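Local atomic coordinates of tailspike protein (Acinetobacter phage vB_ApiP_P1, PDB entry 6E1R), a protein that probably recognises and hydrolyses capsular polysaccharide on Acinetobacter baumannii as the phage's trimeric tailspike, of which this chain lacks the N-terminal part. Residues L287-I293 with S313-K319; V345-T351 with S369-S375; F360-Q366 with S388-T394; N380-I385 with S400-I404. All coordinates share one frame; numbering follows the deposited sequence.

Interaction 1 of 4, residues L287-I293 with S313-K319; sequences LCTEALI and STPYVIK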
# COMPACT_ATOMS: atom_id res chain seq x y z
N LEU A 287 -3.32 -6.26 26.18
CA LEU A 287 -3.69 -7.35 27.07
C LEU A 287 -5.13 -7.78 26.80
O LEU A 287 -5.88 -8.12 27.72
CB LEU A 287 -3.52 -6.94 28.53
CG LEU A 287 -2.10 -6.60 28.98
CD1 LEU A 287 -2.09 -6.19 30.44
CD2 LEU A 287 -1.17 -7.78 28.74
N CYS A 288 -5.53 -7.78 25.53
CA CYS A 288 -6.89 -8.14 25.18
C CYS A 288 -7.15 -9.61 25.48
O CYS A 288 -6.26 -10.46 25.34
CB CYS A 288 -7.15 -7.85 23.70
SG CYS A 288 -6.93 -6.12 23.24
N THR A 289 -8.38 -9.92 25.89
CA THR A 289 -8.69 -11.28 26.33
C THR A 289 -9.03 -12.21 25.18
O THR A 289 -8.84 -13.43 25.31
CB THR A 289 -9.83 -11.27 27.35
OG1 THR A 289 -10.96 -10.58 26.81
CG2 THR A 289 -9.38 -10.58 28.64
N GLU A 290 -9.55 -11.70 24.07
CA GLU A 290 -9.96 -12.55 22.96
C GLU A 290 -9.14 -12.28 21.71
O GLU A 290 -8.48 -13.19 21.20
CB GLU A 290 -11.45 -12.39 22.68
CG GLU A 290 -12.35 -12.78 23.85
CD GLU A 290 -13.82 -12.70 23.48
OE1 GLU A 290 -14.12 -12.81 22.28
OE2 GLU A 290 -14.66 -12.51 24.38
N ALA A 291 -9.15 -11.05 21.20
CA ALA A 291 -8.41 -10.70 20.01
C ALA A 291 -8.08 -9.21 20.04
O ALA A 291 -8.60 -8.46 20.86
CB ALA A 291 -9.19 -11.05 18.74
N LEU A 292 -7.20 -8.80 19.13
CA LEU A 292 -6.94 -7.37 18.96
C LEU A 292 -8.03 -6.71 18.13
O LEU A 292 -8.42 -5.57 18.40
CB LEU A 292 -5.57 -7.14 18.33
CG LEU A 292 -4.35 -7.66 19.10
CD1 LEU A 292 -3.08 -7.28 18.37
CD2 LEU A 292 -4.34 -7.14 20.52
N ILE A 293 -8.52 -7.41 17.11
CA ILE A 293 -9.57 -6.92 16.23
C ILE A 293 -10.64 -8.01 16.13
O ILE A 293 -10.40 -9.06 15.52
CB ILE A 293 -9.04 -6.55 14.84
CG1 ILE A 293 -7.94 -5.49 14.95
CG2 ILE A 293 -10.17 -6.05 13.95
CD1 ILE A 293 -7.29 -5.16 13.63
N SER A 313 -0.56 -12.21 25.86
CA SER A 313 -1.75 -12.74 26.51
C SER A 313 -3.00 -12.68 25.63
O SER A 313 -4.06 -13.11 26.08
CB SER A 313 -2.01 -11.98 27.82
OG SER A 313 -0.88 -12.04 28.66
N THR A 314 -2.89 -12.17 24.41
CA THR A 314 -4.05 -12.07 23.54
C THR A 314 -4.09 -13.30 22.63
O THR A 314 -3.11 -13.56 21.92
CB THR A 314 -4.00 -10.80 22.71
OG1 THR A 314 -3.89 -9.67 23.58
CG2 THR A 314 -5.26 -10.66 21.88
N PRO A 315 -5.19 -14.06 22.61
CA PRO A 315 -5.22 -15.28 21.79
C PRO A 315 -5.04 -15.02 20.31
O PRO A 315 -4.19 -15.66 19.67
CB PRO A 315 -6.60 -15.87 22.11
CG PRO A 315 -6.92 -15.36 23.47
CD PRO A 315 -6.36 -13.97 23.51
N TYR A 316 -5.81 -14.11 19.73
CA TYR A 316 -5.79 -13.88 18.29
C TYR A 316 -5.44 -12.43 17.99
O TYR A 316 -5.64 -11.54 18.81
CB TYR A 316 -7.14 -14.24 17.66
CG TYR A 316 -7.69 -15.58 18.10
CD1 TYR A 316 -7.06 -16.76 17.73
CD2 TYR A 316 -8.84 -15.66 18.86
CE1 TYR A 316 -7.57 -17.99 18.13
CE2 TYR A 316 -9.36 -16.87 19.26
CZ TYR A 316 -8.71 -18.04 18.89
OH TYR A 316 -9.22 -19.25 19.29
N VAL A 317 -4.91 -12.21 16.79
CA VAL A 317 -4.67 -10.85 16.32
C VAL A 317 -5.95 -10.27 15.72
O VAL A 317 -6.36 -9.15 16.05
CB VAL A 317 -3.51 -10.81 15.32
CG1 VAL A 317 -3.40 -9.44 14.68
CG2 VAL A 317 -2.21 -11.19 16.01
N ILE A 318 -6.59 -11.02 14.83
CA ILE A 318 -7.85 -10.61 14.23
C ILE A 318 -8.78 -11.82 14.21
O ILE A 318 -8.35 -12.94 13.91
CB ILE A 318 -7.65 -10.02 12.82
CG1 ILE A 318 -8.98 -9.53 12.24
CG2 ILE A 318 -6.98 -11.03 11.90
CD1 ILE A 318 -8.82 -8.64 11.03
N LYS A 319 -10.05 -11.59 14.54
CA LYS A 319 -11.06 -12.64 14.59
C LYS A 319 -12.31 -12.15 13.88
O LYS A 319 -12.98 -11.23 14.36
CB LYS A 319 -11.37 -13.03 16.04
CG LYS A 319 -12.45 -14.10 16.17
CD LYS A 319 -12.68 -14.48 17.62
CE LYS A 319 -13.73 -15.56 17.75
NZ LYS A 319 -13.89 -16.02 19.16
O HOH W 1 -5.65 -11.31 28.25

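Interaction 2 of 4, residues V345-T351 with S369-S375; sequences VAIGKNT and SAVVESS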
# COMPACT_ATOMS: atom_id res chain seq x y z
N VAL A 345 -2.36 -17.72 20.32
CA VAL A 345 -2.96 -18.92 19.75
C VAL A 345 -2.80 -18.93 18.23
O VAL A 345 -2.20 -19.85 17.67
CB VAL A 345 -4.45 -19.03 20.14
CG1 VAL A 345 -5.05 -20.32 19.59
CG2 VAL A 345 -4.60 -18.98 21.65
N ALA A 346 -3.33 -17.91 17.56
CA ALA A 346 -3.24 -17.82 16.11
C ALA A 346 -3.45 -16.37 15.70
O ALA A 346 -4.28 -15.67 16.28
CB ALA A 346 -4.27 -18.73 15.43
N ILE A 347 -2.69 -15.93 14.69
CA ILE A 347 -2.83 -14.55 14.21
C ILE A 347 -4.22 -14.32 13.65
O ILE A 347 -4.94 -13.40 14.06
CB ILE A 347 -1.74 -14.23 13.18
CG1 ILE A 347 -0.35 -14.32 13.81
CG2 ILE A 347 -1.96 -12.85 12.57
CD1 ILE A 347 0.78 -14.12 12.84
N GLY A 348 -4.64 -15.16 12.71
CA GLY A 348 -5.97 -15.05 12.15
C GLY A 348 -6.89 -16.15 12.62
O GLY A 348 -6.60 -17.34 12.42
N LYS A 349 -8.01 -15.78 13.23
CA LYS A 349 -9.01 -16.74 13.69
C LYS A 349 -10.26 -16.58 12.85
O LYS A 349 -10.83 -15.49 12.77
CB LYS A 349 -9.33 -16.53 15.17
CG LYS A 349 -10.52 -17.35 15.66
CD LYS A 349 -10.32 -18.84 15.44
CE LYS A 349 -11.56 -19.62 15.85
NZ LYS A 349 -11.42 -21.08 15.57
N ASN A 350 -10.69 -17.67 12.23
CA ASN A 350 -11.89 -17.69 11.40
C ASN A 350 -13.02 -18.39 12.15
O ASN A 350 -12.80 -19.42 12.79
CB ASN A 350 -11.63 -18.41 10.08
CG ASN A 350 -10.73 -17.61 9.15
OD1 ASN A 350 -10.12 -16.63 9.56
ND2 ASN A 350 -10.64 -18.05 7.90
N THR A 351 -14.21 -17.81 12.07
CA THR A 351 -15.42 -18.47 12.55
C THR A 351 -16.31 -18.95 11.41
O THR A 351 -17.24 -19.72 11.66
CB THR A 351 -16.21 -17.54 13.47
OG1 THR A 351 -16.56 -16.34 12.77
CG2 THR A 351 -15.38 -17.19 14.69
N SER A 369 2.73 -18.74 18.61
CA SER A 369 1.37 -19.11 18.26
C SER A 369 1.37 -19.75 16.88
O SER A 369 2.42 -19.91 16.24
CB SER A 369 0.44 -17.89 18.28
OG SER A 369 0.78 -16.99 17.24
N ALA A 370 0.19 -20.13 16.41
CA ALA A 370 0.02 -20.57 15.03
C ALA A 370 -0.18 -19.36 14.13
O ALA A 370 -0.37 -18.23 14.59
CB ALA A 370 -1.15 -21.54 14.92
N VAL A 371 -0.15 -19.60 12.82
CA VAL A 371 -0.35 -18.51 11.87
C VAL A 371 -1.83 -18.23 11.67
O VAL A 371 -2.28 -17.08 11.77
CB VAL A 371 0.34 -18.85 10.53
CG1 VAL A 371 0.05 -17.77 9.51
CG2 VAL A 371 1.84 -19.00 10.75
N VAL A 372 -2.62 -19.27 11.40
CA VAL A 372 -4.07 -19.14 11.23
C VAL A 372 -4.75 -20.31 11.93
O VAL A 372 -4.13 -21.32 12.25
CB VAL A 372 -4.49 -19.08 9.75
CG1 VAL A 372 -3.97 -17.82 9.08
CG2 VAL A 372 -4.00 -20.32 9.01
N GLU A 373 -6.05 -20.15 12.16
CA GLU A 373 -6.89 -21.20 12.70
C GLU A 373 -8.24 -21.17 12.00
O GLU A 373 -8.90 -20.13 11.97
CB GLU A 373 -7.09 -21.05 14.22
CG GLU A 373 -7.97 -22.13 14.82
CD GLU A 373 -8.16 -21.98 16.32
OE1 GLU A 373 -7.22 -21.50 16.99
OE2 GLU A 373 -9.24 -22.33 16.82
N SER A 374 -8.64 -22.30 11.44
CA SER A 374 -9.89 -22.36 10.70
C SER A 374 -11.08 -22.35 11.65
O SER A 374 -10.94 -22.39 12.88
CB SER A 374 -9.94 -23.61 9.82
OG SER A 374 -10.02 -24.78 10.62
N SER A 375 -12.28 -22.28 11.07
CA SER A 375 -13.50 -22.32 11.87
C SER A 375 -13.68 -23.64 12.59
O SER A 375 -14.38 -23.69 13.61
CB SER A 375 -14.71 -22.03 10.98
OG SER A 375 -14.76 -22.92 9.88

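Interaction 3 of 4, residues F360-Q366 with S388-T394; sequences FEGCYGQ and SIANHFT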
# COMPACT_ATOMS: atom_id res chain seq x y z
N PHE A 360 0.43 -13.32 3.83
CA PHE A 360 1.54 -12.87 4.66
C PHE A 360 2.69 -12.58 3.71
O PHE A 360 3.35 -13.49 3.21
CB PHE A 360 1.92 -13.92 5.71
CG PHE A 360 0.89 -14.09 6.79
CD1 PHE A 360 -0.22 -14.91 6.59
CD2 PHE A 360 1.03 -13.45 8.00
CE1 PHE A 360 -1.17 -15.07 7.58
CE2 PHE A 360 0.08 -13.61 9.00
CZ PHE A 360 -1.01 -14.42 8.79
N GLU A 361 2.93 -11.29 3.46
CA GLU A 361 3.88 -10.83 2.45
C GLU A 361 5.04 -10.13 3.15
O GLU A 361 4.91 -8.99 3.59
CB GLU A 361 3.19 -9.91 1.46
CG GLU A 361 4.01 -9.56 0.24
CD GLU A 361 3.27 -8.60 -0.68
OE1 GLU A 361 2.40 -9.06 -1.44
OE2 GLU A 361 3.56 -7.39 -0.62
N GLY A 362 6.17 -10.83 3.25
CA GLY A 362 7.37 -10.24 3.81
C GLY A 362 7.34 -9.97 5.29
O GLY A 362 8.13 -9.16 5.78
N CYS A 363 6.45 -10.62 6.04
CA CYS A 363 6.38 -10.39 7.47
C CYS A 363 7.63 -10.93 8.17
O CYS A 363 8.33 -11.82 7.67
CB CYS A 363 5.12 -11.04 8.06
SG CYS A 363 3.58 -10.36 7.41
N TYR A 364 7.90 -10.38 9.35
CA TYR A 364 9.14 -10.66 10.06
C TYR A 364 8.89 -10.64 11.56
O TYR A 364 8.33 -9.67 12.08
CB TYR A 364 10.21 -9.62 9.69
CG TYR A 364 11.58 -9.87 10.27
CD1 TYR A 364 11.92 -9.39 11.53
CD2 TYR A 364 12.55 -10.55 9.55
CE1 TYR A 364 13.17 -9.60 12.07
CE2 TYR A 364 13.81 -10.77 10.08
CZ TYR A 364 14.12 -10.29 11.34
OH TYR A 364 15.37 -10.51 11.87
N GLY A 365 9.29 -11.70 12.25
CA GLY A 365 9.17 -11.75 13.69
C GLY A 365 9.30 -13.17 14.21
O GLY A 365 9.73 -14.07 13.50
N GLN A 366 8.91 -13.33 15.47
CA GLN A 366 8.98 -14.60 16.18
C GLN A 366 7.60 -14.96 16.70
O GLN A 366 6.87 -14.09 17.19
CB GLN A 366 9.99 -14.52 17.33
CG GLN A 366 10.04 -15.75 18.21
CD GLN A 366 11.06 -15.63 19.33
OE1 GLN A 366 10.76 -15.11 20.40
NE2 GLN A 366 12.27 -16.12 19.08
N SER A 388 1.90 -16.77 0.77
CA SER A 388 2.84 -16.64 1.89
C SER A 388 4.24 -16.59 1.29
O SER A 388 4.82 -17.64 0.98
CB SER A 388 2.69 -17.78 2.88
OG SER A 388 3.80 -17.86 3.75
N ILE A 389 4.78 -15.39 1.12
CA ILE A 389 6.04 -15.18 0.42
C ILE A 389 6.96 -14.31 1.26
O ILE A 389 6.52 -13.35 1.89
CB ILE A 389 5.81 -14.54 -0.97
CG1 ILE A 389 4.87 -13.34 -0.87
CG2 ILE A 389 5.29 -15.58 -1.96
CD1 ILE A 389 4.67 -12.61 -2.18
N ALA A 390 8.25 -14.67 1.26
CA ALA A 390 9.31 -13.87 1.87
C ALA A 390 9.08 -13.61 3.35
O ALA A 390 9.53 -12.61 3.90
CB ALA A 390 9.50 -12.55 1.12
N ASN A 391 8.38 -14.52 4.02
CA ASN A 391 8.14 -14.41 5.46
C ASN A 391 9.27 -15.05 6.24
O ASN A 391 9.80 -16.10 5.84
CB ASN A 391 6.81 -15.07 5.83
CG ASN A 391 5.62 -14.39 5.19
OD1 ASN A 391 5.47 -13.17 5.25
ND2 ASN A 391 4.76 -15.19 4.56
N HIS A 392 9.64 -14.43 7.35
CA HIS A 392 10.60 -15.00 8.29
C HIS A 392 9.95 -15.10 9.66
O HIS A 392 9.60 -14.08 10.25
CB HIS A 392 11.88 -14.17 8.37
CG HIS A 392 12.85 -14.67 9.41
ND1 HIS A 392 13.41 -15.92 9.36
CD2 HIS A 392 13.33 -14.09 10.53
CE1 HIS A 392 14.21 -16.09 10.40
NE2 HIS A 392 14.17 -14.99 11.13
N PHE A 393 9.79 -16.32 10.15
CA PHE A 393 9.17 -16.58 11.44
C PHE A 393 10.05 -17.55 12.22
O PHE A 393 10.30 -18.67 11.76
CB PHE A 393 7.76 -17.14 11.29
CG PHE A 393 6.74 -16.12 10.87
CD1 PHE A 393 6.68 -14.89 11.50
CD2 PHE A 393 5.85 -16.39 9.84
CE1 PHE A 393 5.74 -13.95 11.12
CE2 PHE A 393 4.91 -15.46 9.45
CZ PHE A 393 4.86 -14.24 10.09
N THR A 394 10.52 -17.11 13.39
CA THR A 394 11.20 -18.00 14.32
C THR A 394 10.17 -18.55 15.30
O THR A 394 9.30 -17.82 15.78
CB THR A 394 12.31 -17.27 15.07
OG1 THR A 394 12.18 -15.85 14.87
CG2 THR A 394 13.67 -17.71 14.56

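Interaction 4 of 4, residues N380-I385 with S400-I404; sequences NDVALI and SIGDI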
# COMPACT_ATOMS: atom_id res chain seq x y z
N ASN A 380 -3.02 -23.60 11.11
CA ASN A 380 -2.17 -23.47 9.93
C ASN A 380 -2.79 -24.17 8.72
O ASN A 380 -2.11 -24.83 7.94
CB ASN A 380 -0.76 -23.99 10.20
CG ASN A 380 -0.10 -23.29 11.37
OD1 ASN A 380 -0.22 -22.08 11.53
ND2 ASN A 380 0.60 -24.06 12.20
N ASP A 381 -4.11 -24.03 8.58
CA ASP A 381 -4.83 -24.60 7.44
C ASP A 381 -4.37 -23.90 6.17
O ASP A 381 -4.68 -22.72 5.95
CB ASP A 381 -6.33 -24.46 7.64
CG ASP A 381 -7.14 -25.10 6.53
OD1 ASP A 381 -6.55 -25.78 5.67
OD2 ASP A 381 -8.38 -24.93 6.52
N VAL A 382 -3.64 -24.62 5.32
CA VAL A 382 -3.10 -24.04 4.09
C VAL A 382 -4.22 -23.66 3.13
O VAL A 382 -4.01 -22.80 2.25
CB VAL A 382 -2.10 -25.01 3.44
CG1 VAL A 382 -1.35 -24.35 2.30
CG2 VAL A 382 -1.13 -25.54 4.49
N ALA A 383 -5.41 -24.25 3.27
CA ALA A 383 -6.53 -23.85 2.43
C ALA A 383 -6.96 -22.41 2.68
O ALA A 383 -7.65 -21.83 1.84
CB ALA A 383 -7.72 -24.79 2.67
N LEU A 384 -6.56 -21.83 3.81
CA LEU A 384 -6.85 -20.44 4.12
C LEU A 384 -5.72 -19.50 3.74
O LEU A 384 -5.85 -18.29 3.92
CB LEU A 384 -7.16 -20.29 5.62
CG LEU A 384 -8.29 -21.15 6.17
CD1 LEU A 384 -8.44 -20.91 7.67
CD2 LEU A 384 -9.59 -20.86 5.45
N ILE A 385 -4.61 -20.03 3.23
CA ILE A 385 -3.44 -19.24 2.89
C ILE A 385 -3.53 -18.91 1.41
O ILE A 385 -3.30 -19.77 0.55
CB ILE A 385 -2.14 -19.97 3.23
CG1 ILE A 385 -2.08 -20.29 4.72
CG2 ILE A 385 -0.93 -19.13 2.82
CD1 ILE A 385 -2.25 -19.08 5.62
N SER A 400 4.02 -22.36 15.79
CA SER A 400 3.87 -23.40 14.78
C SER A 400 3.50 -22.74 13.46
O SER A 400 2.76 -21.76 13.43
CB SER A 400 2.79 -24.42 15.18
OG SER A 400 1.53 -23.79 15.34
N ILE A 401 4.02 -23.30 12.36
CA ILE A 401 3.67 -22.85 11.02
C ILE A 401 3.07 -23.96 10.17
O ILE A 401 2.48 -23.65 9.11
CB ILE A 401 4.88 -22.22 10.30
CG1 ILE A 401 6.04 -23.22 10.22
CG2 ILE A 401 5.31 -20.93 10.99
CD1 ILE A 401 7.26 -22.67 9.51
N GLY A 402 3.20 -25.22 10.57
CA GLY A 402 2.61 -26.30 9.79
C GLY A 402 3.29 -26.42 8.44
O GLY A 402 4.52 -26.43 8.33
N ASP A 403 2.47 -26.52 7.39
CA ASP A 403 2.96 -26.64 6.02
C ASP A 403 3.07 -25.30 5.32
O ASP A 403 3.23 -25.27 4.09
CB ASP A 403 2.06 -27.58 5.22
CG ASP A 403 2.11 -29.01 5.71
OD1 ASP A 403 3.15 -29.41 6.27
OD2 ASP A 403 1.11 -29.73 5.53
N ILE A 404 2.98 -24.19 6.05
CA ILE A 404 3.10 -22.87 5.45
C ILE A 404 4.58 -22.56 5.22
O ILE A 404 5.43 -22.81 6.08
CB ILE A 404 2.44 -21.81 6.35
CG1 ILE A 404 0.97 -22.17 6.59
CG2 ILE A 404 2.56 -20.43 5.74
CD1 ILE A 404 0.26 -21.25 7.55
O HOH W 2 -0.32 -27.02 7.87

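Interaction 1 of 4, residues L287-I293 with S313-K319
One corner of the parallel beta-helix is built here, where A291-I293 and Y316-I318 from adjacent coils run side by side and turn together at L292 and V317. Before the corner, Y316 N donates to E290 O (3.2 Å), and Y316 O in turn receives L292 N. Beyond it, I293 N bonds to V317 O (3.0 Å), and K319 N meets I293 O at 2.7 Å, with an N-H...O angle of 162°. This alternation is the parallel pairing by which each coil is stacked on the next in such a fold, and the chain's six-stranded parallel sheet includes strands 293-297 and 316-320 as neighbours. L292 and T314 cross at about a right angle, CD2 of L292 resting 3.9 Å from CG2 of T314. The T314 methyl is turned anti to its own backbone N (OG1 at chi1 -56°), which puts it against the backbone of A291 as well. I293 and I318 lie on one face of the sheet, with I293 CB 4.0 Å from I318 CG1, and there F303 and I301 of the same chain cover them. A291 and Y316 occupy the other face, CB to CB at 3.9 Å. E290 forms a salt bridge with K294, while its OE1 is 4.5 Å from K319 NZ, too far for a second one. Where the segments begin, a water lies between L287 O and S313 O.

Interaction 2 of 4, residues V345-T351 with S369-S375
The carboxylate of E373 is approached from above its plane by K349 NZ, which stands 49° out of it and closes a salt bridge at 2.8 Å to OE2. The second oxygen, OE1, has the CG1 methyl of V345 at 3.6 Å, and the ring-bearing side chain of Y316 also packs on E373. The other flat group, the amide of N350, has its polar partners outside the two segments: OD1 bonds to Y358 OH and ND2 to P356 O. K349 reaches its partner by a bend at chi2 (58°) after CG leaves anti to N, whereas E373 is extended, and the two side chains pass obliquely. The ammonium is also bonded to S374 O (3.0 Å), so two bonds from NZ fix the end of the lysine. Both residues sit on strands of parallel beta-helix coils, next to each other at the end of the sheet that reaches 372-373. Around the corner at I347-G348 and V371 the backbones pair in parallel: A370 N to V345 O (2.7 Å), G348 N to V371 O, then E373 N to G348 O (2.9 Å) and N350 N to E373 O. On the salt-bridge side of the sheet, A346 CB touches both A370 CB (4.2 Å) and E373 CB (3.8 Å). Toward the interior, I347 and V371 pack on F360, and V372 on Y358.

Interaction 3 of 4, residues F360-Q366 with S388-T394
Strands 364-366 and 392-394 run parallel, their axes 4.7 Å apart and 9° from alignment, and the preceding pair F360-E361 with S388-I389 is parallel too. Here the parallel beta-helix turns a corner, strands 357-361 and 364-367 on one coil, 385-389 and 392-395 on the next; both segments turn, at G362 and A390, each with positive phi. Backbone bonds bracket that corner, G362 N to I389 O before it and H392 N to C363 O (2.9 Å) after it. Between the segments, N391 ND2 donates to F360 O (2.6 Å) from 47° above the carbonyl plane and to S388 OG in the amide plane, while OD1 accepts C363 N (2.8 Å) in the carbonyl plane. F393 has G365 O and F360 CD2 at its ring edge, and its CZ is 3.8 Å from C363 CB. On the opposite face Y364 and H392 lie side by side and obliquely, centroids 5.2 Å apart with planes at 40°; F328 of the second subunit meets both rings, and K333 of that subunit pairs with E361. F360 O thus receives I389 N as well as N391 ND2, and bonds at both ends fix the rotation of this buried amide.

Interaction 4 of 4, residues N380-I385 with S400-I404
N380 reaches across to the turn formed by I401-I404, a type II' beta turn with G402 at its second position, and the neighbouring D381-I385 is itself tightly turned, with a 3-10 segment at 382-384. These are loops at the C-terminal end of the beta-helix. The N380 side chain runs alongside the I401-G402 peptide: CB is 3.4 Å from I401 O, and ND2 lies close to I401 C. With CG beside the backbone N (chi1 -57°), the amide is directed at S400, whose OG takes the ND2 hydrogen at 3.3 Å, tilted 16° from the amide plane. The other end of the amide, OD1, is bonded to V371 N, so the group's rotation is fixed from both sides. Aliphatic groups fill the rest. I385 and I404 cross at about a right angle, I404 CD1 touching I385 CG1 and CD1, each at 3.8 Å, as well as N380 CB at 3.9 Å. That methyl gets there because I404 is extended at chi2 (176°). V382 and D403 likewise cross at about a right angle, CG2 of V382 meeting D403 CB at 3.9 Å, and both are packed by Q421 of the second subunit. Within the first loop, D381 OD1 accepts A383 N, which makes an Asx turn at the start of the 3-10 segment. Between the two loops a water donates to N380 O at 2.8 Å and accepts from D403 N at 2.9 Å.

In the fold
Interactions 1 and 2 lie in one sheet, their centres 11 Å apart: strands 316-320 and 346-350 are neighbours, joined where P315 O meets V345 N at 2.8 Å and I318 O meets K349 N at 2.9 Å. Interaction 3 occupies another stretch of the coils; it meets interaction 2 in the interior, where V371 CG1 is 3.5 Å from F360 CE1, and the two alternate along the chain. Interaction 4 follows interaction 2, with centres 10 Å apart; N380 OD1 accepts V371 N, and N380 N donates to V372 O. S388 of interaction 3 touches I404 of interaction 4, and both contacts border the second subunit, whereas interactions 1 and 2 touch no other chain.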